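Local coordinates for sterol regulatory element-binding protein cleavage-activating protein (Schizosaccharomyces pombe, PDB 4YHC), which escorts the transcription factor precursor Sre1 for processing when sterol or oxygen is low, its WD40 domain (this chain) probably lying in the cytoplasm, at residues K78-V89 and S115-W125; R283-F291 and V299-E307. The protein carries 9 engineered substitutions. All blocks are in the same frame, centred on the assembly; numbering follows the deposited sequence.

Interaction 1: residues K78-V89 and S115-W125. Engineered in segment 115-125: Ser115 (natural residue Cys).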
loop_
_atom_site.group_PDB
_atom_site.type_symbol
_atom_site.label_atom_id
_atom_site.label_comp_id
_atom_site.label_asym_id
_atom_site.label_seq_id
_atom_site.Cartn_x
_atom_site.Cartn_y
_atom_site.Cartn_z
ATOM N N LYS A 78 16.741 0.192 -9.535
ATOM C CA LYS A 78 16.725 -0.036 -8.131
ATOM C C LYS A 78 15.378 0.370 -7.481
ATOM O O LYS A 78 15.091 -0.095 -6.404
ATOM C CB LYS A 78 17.802 0.828 -7.466
ATOM C CG LYS A 78 19.273 0.487 -7.664
ATOM C CD LYS A 78 20.087 1.215 -6.566
ATOM C CE LYS A 78 21.301 0.460 -6.058
ATOM N NZ LYS A 78 21.625 0.854 -4.653
ATOM N N ALA A 79 14.635 1.326 -8.044
ATOM C CA ALA A 79 13.361 1.736 -7.388
ATOM C C ALA A 79 12.472 2.446 -8.369
ATOM O O ALA A 79 12.936 2.985 -9.376
ATOM C CB ALA A 79 13.617 2.687 -6.231
ATOM N N ILE A 80 11.183 2.376 -8.059
ATOM C CA ILE A 80 10.151 3.097 -8.762
ATOM C C ILE A 80 9.215 3.740 -7.781
ATOM O O ILE A 80 9.025 3.216 -6.705
ATOM C CB ILE A 80 9.345 2.167 -9.690
ATOM C CG1 ILE A 80 8.273 2.987 -10.407
ATOM C CG2 ILE A 80 8.664 1.020 -8.917
ATOM C CD1 ILE A 80 7.446 2.159 -11.361
ATOM N N ALA A 81 8.640 4.881 -8.135
ATOM C CA ALA A 81 7.633 5.475 -7.286
ATOM C C ALA A 81 6.790 6.434 -8.072
ATOM O O ALA A 81 7.211 6.932 -9.136
ATOM C CB ALA A 81 8.255 6.118 -6.093
ATOM N N LEU A 82 5.541 6.580 -7.645
ATOM C CA LEU A 82 4.604 7.480 -8.291
ATOM C C LEU A 82 4.303 8.606 -7.415
ATOM O O LEU A 82 4.267 8.432 -6.181
ATOM C CB LEU A 82 3.278 6.766 -8.540
ATOM C CG LEU A 82 3.215 5.690 -9.617
ATOM C CD1 LEU A 82 3.405 4.347 -8.984
ATOM C CD2 LEU A 82 1.832 5.690 -10.222
ATOM N N ASP A 83 4.013 9.764 -8.001
ATOM C CA ASP A 83 3.561 10.848 -7.161
ATOM C C ASP A 83 2.124 10.499 -6.657
ATOM O O ASP A 83 1.440 9.631 -7.237
ATOM C CB ASP A 83 3.613 12.190 -7.901
ATOM C CG ASP A 83 2.387 12.458 -8.757
ATOM O OD1 ASP A 83 2.239 11.846 -9.829
ATOM O OD2 ASP A 83 1.572 13.285 -8.330
ATOM N N PRO A 84 1.678 11.173 -5.604
ATOM C CA PRO A 84 0.405 10.815 -5.030
ATOM C C PRO A 84 -0.790 10.999 -5.918
ATOM O O PRO A 84 -1.754 10.316 -5.720
ATOM C CB PRO A 84 0.300 11.711 -3.760
ATOM C CG PRO A 84 1.633 12.300 -3.545
ATOM C CD PRO A 84 2.340 12.261 -4.858
ATOM N N GLN A 85 -0.686 11.799 -6.982
ATOM C CA GLN A 85 -1.793 11.989 -7.930
ATOM C C GLN A 85 -1.715 11.097 -9.126
ATOM O O GLN A 85 -2.662 11.036 -9.931
ATOM C CB GLN A 85 -1.883 13.478 -8.368
ATOM C CG GLN A 85 -2.424 14.408 -7.286
ATOM C CD GLN A 85 -3.750 13.909 -6.720
ATOM O OE1 GLN A 85 -4.758 13.817 -7.437
ATOM N NE2 GLN A 85 -3.750 13.533 -5.428
ATOM N N GLY A 86 -0.636 10.339 -9.253
ATOM C CA GLY A 86 -0.537 9.420 -10.376
ATOM C C GLY A 86 -0.230 10.000 -11.740
ATOM O O GLY A 86 -0.591 9.410 -12.771
ATOM N N ASN A 87 0.393 11.173 -11.756
ATOM C CA ASN A 87 0.738 11.851 -13.013
ATOM C C ASN A 87 2.185 11.735 -13.406
ATOM O O ASN A 87 2.517 11.907 -14.594
ATOM C CB ASN A 87 0.382 13.339 -12.942
ATOM C CG ASN A 87 -1.087 13.546 -12.726
ATOM O OD1 ASN A 87 -1.892 12.911 -13.363
ATOM N ND2 ASN A 87 -1.431 14.332 -11.751
ATOM N N TYR A 88 3.042 11.479 -12.421
ATOM C CA TYR A 88 4.472 11.335 -12.640
ATOM C C TYR A 88 5.003 10.015 -12.042
ATOM O O TYR A 88 4.497 9.512 -11.020
ATOM C CB TYR A 88 5.206 12.541 -11.985
ATOM C CG TYR A 88 4.708 13.833 -12.519
ATOM C CD1 TYR A 88 5.098 14.295 -13.796
ATOM C CD2 TYR A 88 3.808 14.587 -11.819
ATOM C CE1 TYR A 88 4.594 15.482 -14.316
ATOM C CE2 TYR A 88 3.285 15.771 -12.355
ATOM C CZ TYR A 88 3.681 16.198 -13.609
ATOM O OH TYR A 88 3.154 17.380 -14.118
ATOM N N VAL A 89 6.001 9.459 -12.680
ATOM C CA VAL A 89 6.723 8.304 -12.147
ATOM C C VAL A 89 8.200 8.673 -12.047
ATOM O O VAL A 89 8.740 9.381 -12.974
ATOM C CB VAL A 89 6.548 7.077 -13.035
ATOM C CG1 VAL A 89 7.097 5.845 -12.353
ATOM C CG2 VAL A 89 5.078 6.796 -13.289
ATOM N N SER A 115 24.505 6.437 -4.973
ATOM C CA SER A 115 23.904 5.283 -4.316
ATOM C C SER A 115 25.076 4.436 -3.913
ATOM O O SER A 115 26.021 4.349 -4.665
ATOM C CB SER A 115 23.079 4.447 -5.314
ATOM O OG SER A 115 21.715 4.389 -4.982
ATOM N N LYS A 116 25.002 3.740 -2.791
ATOM C CA LYS A 116 26.148 2.971 -2.324
ATOM C C LYS A 116 25.995 1.463 -2.611
ATOM O O LYS A 116 26.241 0.666 -1.703
ATOM C CB LYS A 116 26.374 3.205 -0.820
ATOM C CG LYS A 116 25.745 4.460 -0.205
ATOM C CD LYS A 116 26.065 5.782 -0.915
ATOM C CE LYS A 116 25.315 6.955 -0.276
ATOM N NZ LYS A 116 24.977 8.072 -1.214
ATOM N N PRO A 117 25.631 1.056 -3.866
ATOM C CA PRO A 117 25.292 -0.362 -4.138
ATOM C C PRO A 117 26.306 -1.315 -3.546
ATOM O O PRO A 117 27.487 -1.046 -3.709
ATOM C CB PRO A 117 25.301 -0.456 -5.667
ATOM C CG PRO A 117 26.074 0.717 -6.132
ATOM C CD PRO A 117 25.800 1.790 -5.131
ATOM N N ASN A 118 25.910 -2.412 -2.892
ATOM C CA ASN A 118 24.539 -2.961 -2.869
ATOM C C ASN A 118 23.611 -2.299 -1.818
ATOM O O ASN A 118 23.258 -2.915 -0.804
ATOM C CB ASN A 118 24.559 -4.488 -2.594
ATOM C CG ASN A 118 25.567 -5.248 -3.445
ATOM O OD1 ASN A 118 26.771 -5.123 -3.248
ATOM N ND2 ASN A 118 25.076 -6.077 -4.360
ATOM N N SER A 119 23.215 -1.055 -2.078
ATOM C CA SER A 119 22.271 -0.331 -1.263
ATOM C C SER A 119 20.902 -0.605 -1.848
ATOM O O SER A 119 20.719 -0.598 -3.065
ATOM C CB SER A 119 22.573 1.166 -1.294
ATOM O OG SER A 119 22.031 1.804 -0.157
ATOM N N LYS A 120 19.974 -0.909 -0.964
ATOM C CA LYS A 120 18.585 -1.048 -1.285
ATOM C C LYS A 120 17.926 0.339 -1.096
ATOM O O LYS A 120 18.167 1.004 -0.113
ATOM C CB LYS A 120 17.955 -2.102 -0.364
ATOM C CG LYS A 120 17.936 -3.507 -0.953
ATOM C CD LYS A 120 19.316 -4.142 -1.158
ATOM C CE LYS A 120 19.245 -5.296 -2.157
ATOM N NZ LYS A 120 20.155 -6.439 -1.863
ATOM N N LEU A 121 17.100 0.744 -2.049
ATOM C CA LEU A 121 16.408 2.032 -1.981
ATOM C C LEU A 121 14.924 1.929 -1.701
ATOM O O LEU A 121 14.253 1.052 -2.235
ATOM C CB LEU A 121 16.523 2.755 -3.318
ATOM C CG LEU A 121 17.891 3.159 -3.799
ATOM C CD1 LEU A 121 17.664 4.237 -4.861
ATOM C CD2 LEU A 121 18.798 3.680 -2.689
ATOM N N ASN A 122 14.415 2.873 -0.929
ATOM C CA ASN A 122 12.993 3.157 -0.923
ATOM C C ASN A 122 12.823 4.609 -1.316
ATOM O O ASN A 122 13.577 5.428 -0.799
ATOM C CB ASN A 122 12.456 2.902 0.454
ATOM C CG ASN A 122 10.960 2.774 0.473
ATOM O OD1 ASN A 122 10.317 2.619 -0.574
ATOM N ND2 ASN A 122 10.383 2.844 1.675
ATOM N N VAL A 123 11.899 4.927 -2.255
ATOM C CA VAL A 123 11.677 6.291 -2.712
ATOM C C VAL A 123 10.257 6.764 -2.534
ATOM O O VAL A 123 9.380 6.008 -2.797
ATOM C CB VAL A 123 12.007 6.396 -4.209
ATOM C CG1 VAL A 123 11.721 7.816 -4.675
ATOM C CG2 VAL A 123 13.463 6.053 -4.457
ATOM N N PHE A 124 10.028 8.004 -2.103
ATOM C CA PHE A 124 8.684 8.509 -1.807
ATOM C C PHE A 124 8.620 9.897 -2.324
ATOM O O PHE A 124 9.555 10.631 -2.133
ATOM C CB PHE A 124 8.453 8.778 -0.286
ATOM C CG PHE A 124 8.953 7.739 0.591
ATOM C CD1 PHE A 124 8.367 6.533 0.606
ATOM C CD2 PHE A 124 10.003 8.000 1.445
ATOM C CE1 PHE A 124 8.809 5.555 1.438
ATOM C CE2 PHE A 124 10.478 7.030 2.271
ATOM C CZ PHE A 124 9.883 5.794 2.263
ATOM N N TRP A 125 7.504 10.261 -2.923
ATOM C CA TRP A 125 7.168 11.645 -3.251
ATOM C C TRP A 125 6.333 12.287 -2.142
ATOM O O TRP A 125 5.361 11.681 -1.651
ATOM C CB TRP A 125 6.284 11.649 -4.479
ATOM C CG TRP A 125 6.939 11.236 -5.784
ATOM C CD1 TRP A 125 7.417 10.024 -6.094
ATOM C CD2 TRP A 125 7.072 12.024 -6.941
ATOM N NE1 TRP A 125 7.820 9.992 -7.379
ATOM C CE2 TRP A 125 7.614 11.218 -7.931
ATOM C CE3 TRP A 125 6.723 13.333 -7.257
ATOM C CZ2 TRP A 125 7.902 11.690 -9.242
ATOM C CZ3 TRP A 125 6.949 13.801 -8.566
ATOM C CH2 TRP A 125 7.561 12.997 -9.526
HETATM O O HOH W 1 16.742 -0.994 -4.160
HETATM O O HOH W 2 10.651 2.633 -3.915
HETATM O O HOH W 3 5.777 8.130 -3.713
#

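Interaction 2: residues R283-F291 and V299-E307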
loop_
_atom_site.group_PDB
_atom_site.type_symbol
_atom_site.label_atom_id
_atom_site.label_comp_id
_atom_site.label_asym_id
_atom_site.label_seq_id
_atom_site.Cartn_x
_atom_site.Cartn_y
_atom_site.Cartn_z
ATOM N N ARG A 283 -12.411 9.646 12.537
ATOM C CA ARG A 283 -13.299 8.524 12.840
ATOM C C ARG A 283 -13.267 7.481 11.738
ATOM O O ARG A 283 -13.102 7.842 10.570
ATOM C CB ARG A 283 -14.722 8.955 13.054
ATOM C CG ARG A 283 -14.955 10.007 14.142
ATOM C CD ARG A 283 -16.427 10.396 14.099
ATOM N NE ARG A 283 -16.757 11.390 15.136
ATOM C CZ ARG A 283 -17.927 12.071 15.168
ATOM N NH1 ARG A 283 -18.901 11.804 14.307
ATOM N NH2 ARG A 283 -18.155 12.928 16.144
ATOM N N VAL A 284 -13.321 6.206 12.140
ATOM C CA VAL A 284 -13.422 5.062 11.240
ATOM C C VAL A 284 -14.455 4.091 11.706
ATOM O O VAL A 284 -14.779 4.038 12.903
ATOM C CB VAL A 284 -12.039 4.324 11.092
ATOM C CG1 VAL A 284 -10.997 5.314 10.651
ATOM C CG2 VAL A 284 -11.631 3.620 12.398
ATOM N N SER A 285 -15.018 3.320 10.786
ATOM C CA SER A 285 -15.995 2.334 11.172
ATOM C C SER A 285 -15.326 1.012 11.610
ATOM O O SER A 285 -15.979 0.223 12.288
ATOM C CB SER A 285 -16.928 1.978 10.010
ATOM O OG SER A 285 -17.696 3.096 9.597
ATOM N N SER A 286 -14.077 0.789 11.211
ATOM C CA SER A 286 -13.348 -0.513 11.459
ATOM C C SER A 286 -11.881 -0.390 11.208
ATOM O O SER A 286 -11.463 0.570 10.528
ATOM C CB SER A 286 -13.872 -1.697 10.670
ATOM O OG SER A 286 -13.691 -1.587 9.265
ATOM N N ILE A 287 -11.090 -1.298 11.806
ATOM C CA ILE A 287 -9.649 -1.328 11.564
ATOM C C ILE A 287 -9.333 -2.768 11.235
ATOM O O ILE A 287 -9.823 -3.684 11.942
ATOM C CB ILE A 287 -8.870 -0.947 12.822
ATOM C CG1 ILE A 287 -9.412 0.320 13.436
ATOM C CG2 ILE A 287 -7.365 -0.831 12.529
ATOM C CD1 ILE A 287 -8.754 0.687 14.765
ATOM N N SER A 288 -8.450 -2.984 10.267
ATOM C CA SER A 288 -8.027 -4.341 9.850
ATOM C C SER A 288 -6.536 -4.351 9.779
ATOM O O SER A 288 -5.894 -3.382 9.230
ATOM C CB SER A 288 -8.520 -4.700 8.482
ATOM O OG SER A 288 -9.913 -4.740 8.369
ATOM N N PHE A 289 -5.961 -5.442 10.299
ATOM C CA PHE A 289 -4.500 -5.688 10.233
ATOM C C PHE A 289 -4.291 -6.925 9.382
ATOM O O PHE A 289 -5.099 -7.875 9.473
ATOM C CB PHE A 289 -3.855 -6.000 11.592
ATOM C CG PHE A 289 -3.981 -4.951 12.614
ATOM C CD1 PHE A 289 -3.898 -3.594 12.284
ATOM C CD2 PHE A 289 -4.123 -5.270 13.930
ATOM C CE1 PHE A 289 -3.998 -2.597 13.249
ATOM C CE2 PHE A 289 -4.209 -4.275 14.896
ATOM C CZ PHE A 289 -4.196 -2.919 14.536
ATOM N N CYS A 290 -3.202 -6.939 8.634
ATOM C CA CYS A 290 -2.734 -8.087 7.892
ATOM C C CYS A 290 -1.305 -8.296 8.270
ATOM O O CYS A 290 -0.523 -7.371 8.300
ATOM C CB CYS A 290 -2.803 -7.846 6.365
ATOM S SG CYS A 290 -2.202 -9.246 5.386
ATOM N N PHE A 291 -0.946 -9.538 8.522
ATOM C CA PHE A 291 0.466 -9.908 8.843
ATOM C C PHE A 291 0.724 -11.412 8.629
ATOM O O PHE A 291 -0.214 -12.184 8.414
ATOM C CB PHE A 291 0.843 -9.442 10.259
ATOM C CG PHE A 291 0.061 -10.114 11.326
ATOM C CD1 PHE A 291 -1.129 -9.598 11.782
ATOM C CD2 PHE A 291 0.523 -11.314 11.858
ATOM C CE1 PHE A 291 -1.827 -10.234 12.796
ATOM C CE2 PHE A 291 -0.165 -11.962 12.842
ATOM C CZ PHE A 291 -1.348 -11.437 13.313
ATOM N N VAL A 299 -0.584 -16.429 6.845
ATOM C CA VAL A 299 -1.100 -15.029 6.726
ATOM C C VAL A 299 -2.421 -14.910 7.495
ATOM O O VAL A 299 -3.343 -15.670 7.333
ATOM C CB VAL A 299 -1.194 -14.594 5.257
ATOM C CG1 VAL A 299 -1.770 -13.129 5.088
ATOM C CG2 VAL A 299 0.177 -14.733 4.602
ATOM N N LEU A 300 -2.482 -13.911 8.334
ATOM C CA LEU A 300 -3.633 -13.633 9.153
ATOM C C LEU A 300 -4.226 -12.207 8.954
ATOM O O LEU A 300 -3.524 -11.267 8.715
ATOM C CB LEU A 300 -3.288 -13.823 10.617
ATOM C CG LEU A 300 -3.164 -15.145 11.371
ATOM C CD1 LEU A 300 -4.512 -15.722 11.651
ATOM C CD2 LEU A 300 -2.349 -16.138 10.620
ATOM N N TYR A 301 -5.531 -12.122 9.109
ATOM C CA TYR A 301 -6.301 -10.861 9.024
ATOM C C TYR A 301 -7.102 -10.703 10.287
ATOM O O TYR A 301 -7.866 -11.588 10.661
ATOM C CB TYR A 301 -7.210 -10.861 7.809
ATOM C CG TYR A 301 -6.449 -10.929 6.520
ATOM C CD1 TYR A 301 -6.038 -12.151 5.992
ATOM C CD2 TYR A 301 -6.169 -9.751 5.810
ATOM C CE1 TYR A 301 -5.339 -12.217 4.796
ATOM C CE2 TYR A 301 -5.470 -9.798 4.634
ATOM C CZ TYR A 301 -5.076 -11.035 4.105
ATOM O OH TYR A 301 -4.340 -11.030 2.984
ATOM N N TYR A 302 -6.798 -9.643 11.034
ATOM C CA TYR A 302 -7.552 -9.300 12.206
ATOM C C TYR A 302 -8.394 -8.083 11.855
ATOM O O TYR A 302 -7.849 -7.067 11.315
ATOM C CB TYR A 302 -6.610 -8.941 13.337
ATOM C CG TYR A 302 -6.023 -10.084 14.103
ATOM C CD1 TYR A 302 -5.374 -11.117 13.463
ATOM C CD2 TYR A 302 -6.070 -10.096 15.491
ATOM C CE1 TYR A 302 -4.785 -12.151 14.175
ATOM C CE2 TYR A 302 -5.507 -11.145 16.227
ATOM C CZ TYR A 302 -4.867 -12.158 15.550
ATOM O OH TYR A 302 -4.272 -13.106 16.265
ATOM N N TYR A 303 -9.675 -8.215 12.080
ATOM C CA TYR A 303 -10.679 -7.190 11.823
ATOM C C TYR A 303 -11.336 -6.774 13.141
ATOM O O TYR A 303 -11.859 -7.645 13.928
ATOM C CB TYR A 303 -11.738 -7.745 10.866
ATOM C CG TYR A 303 -12.913 -6.825 10.660
ATOM C CD1 TYR A 303 -12.847 -5.751 9.734
ATOM C CD2 TYR A 303 -14.098 -7.012 11.358
ATOM C CE1 TYR A 303 -13.940 -4.897 9.543
ATOM C CE2 TYR A 303 -15.193 -6.191 11.166
ATOM C CZ TYR A 303 -15.104 -5.144 10.236
ATOM O OH TYR A 303 -16.176 -4.315 10.083
ATOM N N TYR A 304 -11.313 -5.473 13.411
ATOM C CA TYR A 304 -11.915 -4.912 14.613
ATOM C C TYR A 304 -13.066 -3.982 14.256
ATOM O O TYR A 304 -12.903 -3.070 13.450
ATOM C CB TYR A 304 -10.884 -4.120 15.419
ATOM C CG TYR A 304 -9.614 -4.863 15.753
ATOM C CD1 TYR A 304 -8.529 -4.838 14.892
ATOM C CD2 TYR A 304 -9.492 -5.571 16.938
ATOM C CE1 TYR A 304 -7.362 -5.508 15.196
ATOM C CE2 TYR A 304 -8.328 -6.244 17.252
ATOM C CZ TYR A 304 -7.268 -6.208 16.376
ATOM O OH TYR A 304 -6.106 -6.874 16.679
ATOM N N GLY A 305 -14.224 -4.204 14.865
ATOM C CA GLY A 305 -15.343 -3.299 14.689
ATOM C C GLY A 305 -16.703 -3.942 14.529
ATOM O O GLY A 305 -16.820 -5.096 14.123
ATOM N N ASN A 306 -17.738 -3.175 14.849
ATOM C CA ASN A 306 -19.114 -3.598 14.639
ATOM C C ASN A 306 -19.585 -3.163 13.258
ATOM O O ASN A 306 -20.689 -3.500 12.835
ATOM C CB ASN A 306 -20.027 -3.014 15.717
ATOM C CG ASN A 306 -19.480 -3.213 17.115
ATOM O OD1 ASN A 306 -18.313 -3.556 17.294
ATOM N ND2 ASN A 306 -20.326 -3.001 18.117
ATOM N N GLU A 307 -18.732 -2.410 12.567
ATOM C CA GLU A 307 -18.984 -1.970 11.194
ATOM C C GLU A 307 -19.791 -0.675 11.100
ATOM O O GLU A 307 -20.323 -0.185 12.097
ATOM C CB GLU A 307 -19.650 -3.080 10.375
ATOM C CG GLU A 307 -19.980 -2.693 8.940
ATOM C CD GLU A 307 -18.801 -2.083 8.204
ATOM O OE1 GLU A 307 -18.962 -1.731 7.019
ATOM O OE2 GLU A 307 -17.716 -1.955 8.807
HETATM O O HOH W 4 -17.244 0.137 14.790
#

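Interaction 1: residues K78-V89 and S115-W125
Trp125 presses its indole against Ala81 to Asp83 and Tyr88. Trp125 CB lies 4.0 Å from Pro84 CD, the two side chains crossing at about a right angle. The torsion that sets CG beside the backbone N (chi1 -69°) lays the ring along the backbone of Leu82 and Asp83. Trp125 CD1 then comes 3.5 Å from Leu82 O, while Trp125 NE1 hydrogen-bonds Ser90 OG. Asp83 CB sits over the six-membered ring of Trp125 as a CH-pi contact, 3.7 Å from its centroid, and the far corner, Trp125 CH2, reaches Tyr88 CB at 3.4 Å. A wide, flat side chain suits this place, since one face can lie over Leu82 and Asp83 while its far corner reaches Tyr88. These are the innermost strands of two neighbouring WD40 propeller blades, 79-82 and 121-125, running nearly parallel with their axes 6.5 Å apart. At that spacing three waters bridge the backbones, joining Leu121 N to Lys78 O, Val123 N to Ile80 O and Trp125 N to Leu82 O. Small Ala79 and Ala81 leave room for Val123, whose CG2 is 3.8 Å from Ala79 CB. Asp83 shapes the turn beyond: OD1 accepts from Tyr88 N and Asn87 N, OD2 from Gln85 N in an Asx turn.

Interaction 2: residues R283-F291 and V299-E307
Phe289 and Tyr304 form an offset edge-to-face pair: the tyrosine turns its edge toward the phenylalanine face, planes at 67° and centroids 5.3 Å apart. CE1 of Tyr304 makes the closest approach, 3.4 Å from Phe289 CE2. With an alanine in place of Tyr304, Phe289 is likely to lose the edge that meets its face, and a gap would probably open beside Phe258, which meets both rings. On the same side of the sheet Phe291, with CG between its backbone N and carbonyl carbon (chi1 64°), swings back across the neighbouring strand; its CZ lies 3.6 Å from Tyr302 CE1, the planes at 43°, and Leu300 CB sits over one face. The other side is more polar. Ser288 OG comes to the edge of the Tyr303 ring, near its plane, 3.4 Å from Tyr303 CD1; its hydroxyl hydrogen-bonds to Gly361 O, and its small size lets the Tyr303 ring lie alongside. Cys290 SG lies obliquely to the Tyr301 ring, 4.0 Å from its centroid. Between these two layers, paired backbone bonds join Ile287 to Tyr304, Phe289 to Tyr302 and Phe291 to Leu300; Tyr304 N meets Ile287 O at 2.8 Å. This regular antiparallel register belongs to a beta hairpin, strands 281-292 and 299-304.

In the fold
The two contacts lie on opposite sides of the chain's centre, about 29 Å apart between centres, and share no strand. Interaction 1 joins separate sheets, in segments assigned by prediction to WD repeats 2 and 3, and is only partly buried; interaction 2 lies within one sheet, between consecutive strands of a hairpin, and is buried. Their chemistry follows from this. Between sheets the backbones stand too far apart to pair directly, so water and side chains fill the space, and a single indole and a long lysine make the largest contributions. Within the hairpin the backbones bond each other directly, and the side chains add a layer of aromatic and aliphatic groups on one side and serines and a cysteine beside tyrosine rings on the other.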